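Side-chain contact in transcription factor GAMBIF1 (Anopheles gambiae, PDB 1BVO), which binds DNA through its Rel-family specificity domain and probably activates transcription by RNA polymerase II: residues V31-A35 with E36-F40. Numbering follows the deposited sequence.
Sequences VNTTA and EQKTF
Thr33 and Thr39 illustrate how a side-chain hydroxyl can take the place of a backbone carbonyl in joining two arms of a loop. The backbone N of Thr39 donates to OG1 of Thr33 across 3.0 Å, and the bond is nearly straight, at 170° about the hydrogen. OG1 reaches that amide because it stands anti to the Thr33 nitrogen (chi1 -151°), which carries it across to the returning arm, 3.9 Å from the CB of Lys38. A water extends the link, lying 3.2 Å from OG1 of Thr33 and donating to the carbonyl O of Thr39. The CB of Thr39 points toward the opposite arm, though the position of its hydroxyl is doubtful.

Nearer the tip, the bond is purely backbone: Thr34 N donates a hydrogen bond to Gln37 O at 2.8 Å. Beside it, CG2 of Thr34 packs on CB of Gln37 at 3.5 Å. Ala35 and Glu36 form the corners of a tight turn close to type I, and the segment is a hairpin-like loop at the protein surface, its arms running roughly antiparallel without regular strand structure. It belongs to the long connection between strands 2-7 and 42-46, which in Rel proteins also carries the DNA recognition loop; its nearest atom is about 6 Å from the bound DNA. At the base, Asn32 N is hydrogen-bonded to Glu7 OE2 and the Glu7 side chain touches Thr39, while Phe40 packs on Ser27 and Asn98.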
loop_
_atom_site.group_PDB
_atom_site.type_symbol
_atom_site.label_atom_id
_atom_site.label_comp_id
_atom_site.label_asym_id
_atom_site.label_seq_id
_atom_site.Cartn_x
_atom_site.Cartn_y
_atom_site.Cartn_z
ATOM N N VAL C 31 -24.599 -21.137 3.499
ATOM C CA VAL C 31 -24.763 -21.643 2.137
ATOM C C VAL C 31 -26.170 -21.413 1.628
ATOM O O VAL C 31 -26.385 -21.080 0.455
ATOM C CB VAL C 31 -24.578 -23.173 2.026
ATOM C CG1 VAL C 31 -23.640 -23.494 0.894
ATOM C CG2 VAL C 31 -24.127 -23.795 3.322
ATOM N N ASN C 32 -27.121 -21.608 2.530
ATOM C CA ASN C 32 -28.528 -21.501 2.220
ATOM C C ASN C 32 -29.153 -20.133 2.376
ATOM O O ASN C 32 -30.370 -20.003 2.247
ATOM C CB ASN C 32 -29.282 -22.524 3.053
ATOM C CG ASN C 32 -28.665 -23.900 2.941
ATOM O OD1 ASN C 32 -28.480 -24.420 1.837
ATOM N ND2 ASN C 32 -28.282 -24.474 4.069
ATOM N N THR C 33 -28.338 -19.107 2.610
ATOM C CA THR C 33 -28.875 -17.759 2.796
ATOM C C THR C 33 -29.846 -17.536 1.644
ATOM O O THR C 33 -29.585 -17.965 0.509
ATOM C CB THR C 33 -27.752 -16.662 2.915
ATOM O OG1 THR C 33 -28.223 -15.583 3.735
ATOM C CG2 THR C 33 -27.348 -16.101 1.546
ATOM N N THR C 34 -31.047 -17.096 2.002
ATOM C CA THR C 34 -32.085 -16.896 1.019
ATOM C C THR C 34 -32.578 -15.459 0.969
ATOM O O THR C 34 -32.207 -14.628 1.806
ATOM C CB THR C 34 -33.246 -17.918 1.258
ATOM O OG1 THR C 34 -33.613 -18.531 0.018
ATOM C CG2 THR C 34 -34.466 -17.258 1.847
ATOM N N ALA C 35 -33.408 -15.184 -0.034
ATOM C CA ALA C 35 -33.986 -13.866 -0.263
ATOM C C ALA C 35 -34.724 -13.297 0.936
ATOM O O ALA C 35 -34.344 -12.254 1.463
ATOM C CB ALA C 35 -34.917 -13.917 -1.464
ATOM N N GLU C 36 -35.778 -13.982 1.367
ATOM C CA GLU C 36 -36.549 -13.493 2.497
ATOM C C GLU C 36 -36.120 -14.117 3.829
ATOM O O GLU C 36 -36.557 -13.683 4.892
ATOM C CB GLU C 36 -38.047 -13.680 2.235
ATOM C CG GLU C 36 -38.892 -12.428 2.512
ATOM C CD GLU C 36 -38.648 -11.295 1.515
ATOM O OE1 GLU C 36 -39.320 -11.275 0.460
ATOM O OE2 GLU C 36 -37.815 -10.402 1.798
ATOM N N GLN C 37 -35.214 -15.087 3.778
ATOM C CA GLN C 37 -34.732 -15.726 5.003
ATOM C C GLN C 37 -33.212 -15.873 4.949
ATOM O O GLN C 37 -32.677 -16.783 4.313
ATOM C CB GLN C 37 -35.415 -17.083 5.226
ATOM C CG GLN C 37 -35.292 -17.650 6.650
ATOM C CD GLN C 37 -36.136 -16.903 7.683
ATOM O OE1 GLN C 37 -36.821 -15.936 7.365
ATOM N NE2 GLN C 37 -36.106 -17.375 8.925
ATOM N N LYS C 38 -32.525 -14.904 5.547
ATOM C CA LYS C 38 -31.062 -14.873 5.606
ATOM C C LYS C 38 -30.570 -15.950 6.574
ATOM O O LYS C 38 -31.246 -16.248 7.568
ATOM C CB LYS C 38 -30.570 -13.497 6.099
ATOM C CG LYS C 38 -30.635 -12.378 5.075
ATOM C CD LYS C 38 -29.943 -11.098 5.565
ATOM C CE LYS C 38 -29.881 -10.046 4.453
ATOM N NZ LYS C 38 -29.171 -8.815 4.866
ATOM N N THR C 39 -29.404 -16.531 6.289
ATOM C CA THR C 39 -28.846 -17.546 7.172
ATOM C C THR C 39 -27.397 -17.240 7.517
ATOM O O THR C 39 -26.779 -16.363 6.910
ATOM C CB THR C 39 -28.990 -18.973 6.604
ATOM O OG1 THR C 39 -28.349 -19.061 5.328
ATOM C CG2 THR C 39 -30.460 -19.356 6.474
ATOM N N PHE C 40 -26.861 -17.979 8.483
ATOM C CA PHE C 40 -25.502 -17.787 8.968
ATOM C C PHE C 40 -24.889 -19.150 9.390
ATOM O O PHE C 40 -25.630 -20.095 9.679
ATOM C CB PHE C 40 -25.578 -16.822 10.167
ATOM C CG PHE C 40 -26.159 -15.452 9.826
ATOM C CD1 PHE C 40 -25.385 -14.501 9.163
ATOM C CD2 PHE C 40 -27.467 -15.105 10.181
ATOM C CE1 PHE C 40 -25.885 -13.244 8.853
ATOM C CE2 PHE C 40 -27.985 -13.831 9.875
ATOM C CZ PHE C 40 -27.188 -12.902 9.208
HETATM O O HOH W 1 -27.248 -13.456 5.889
#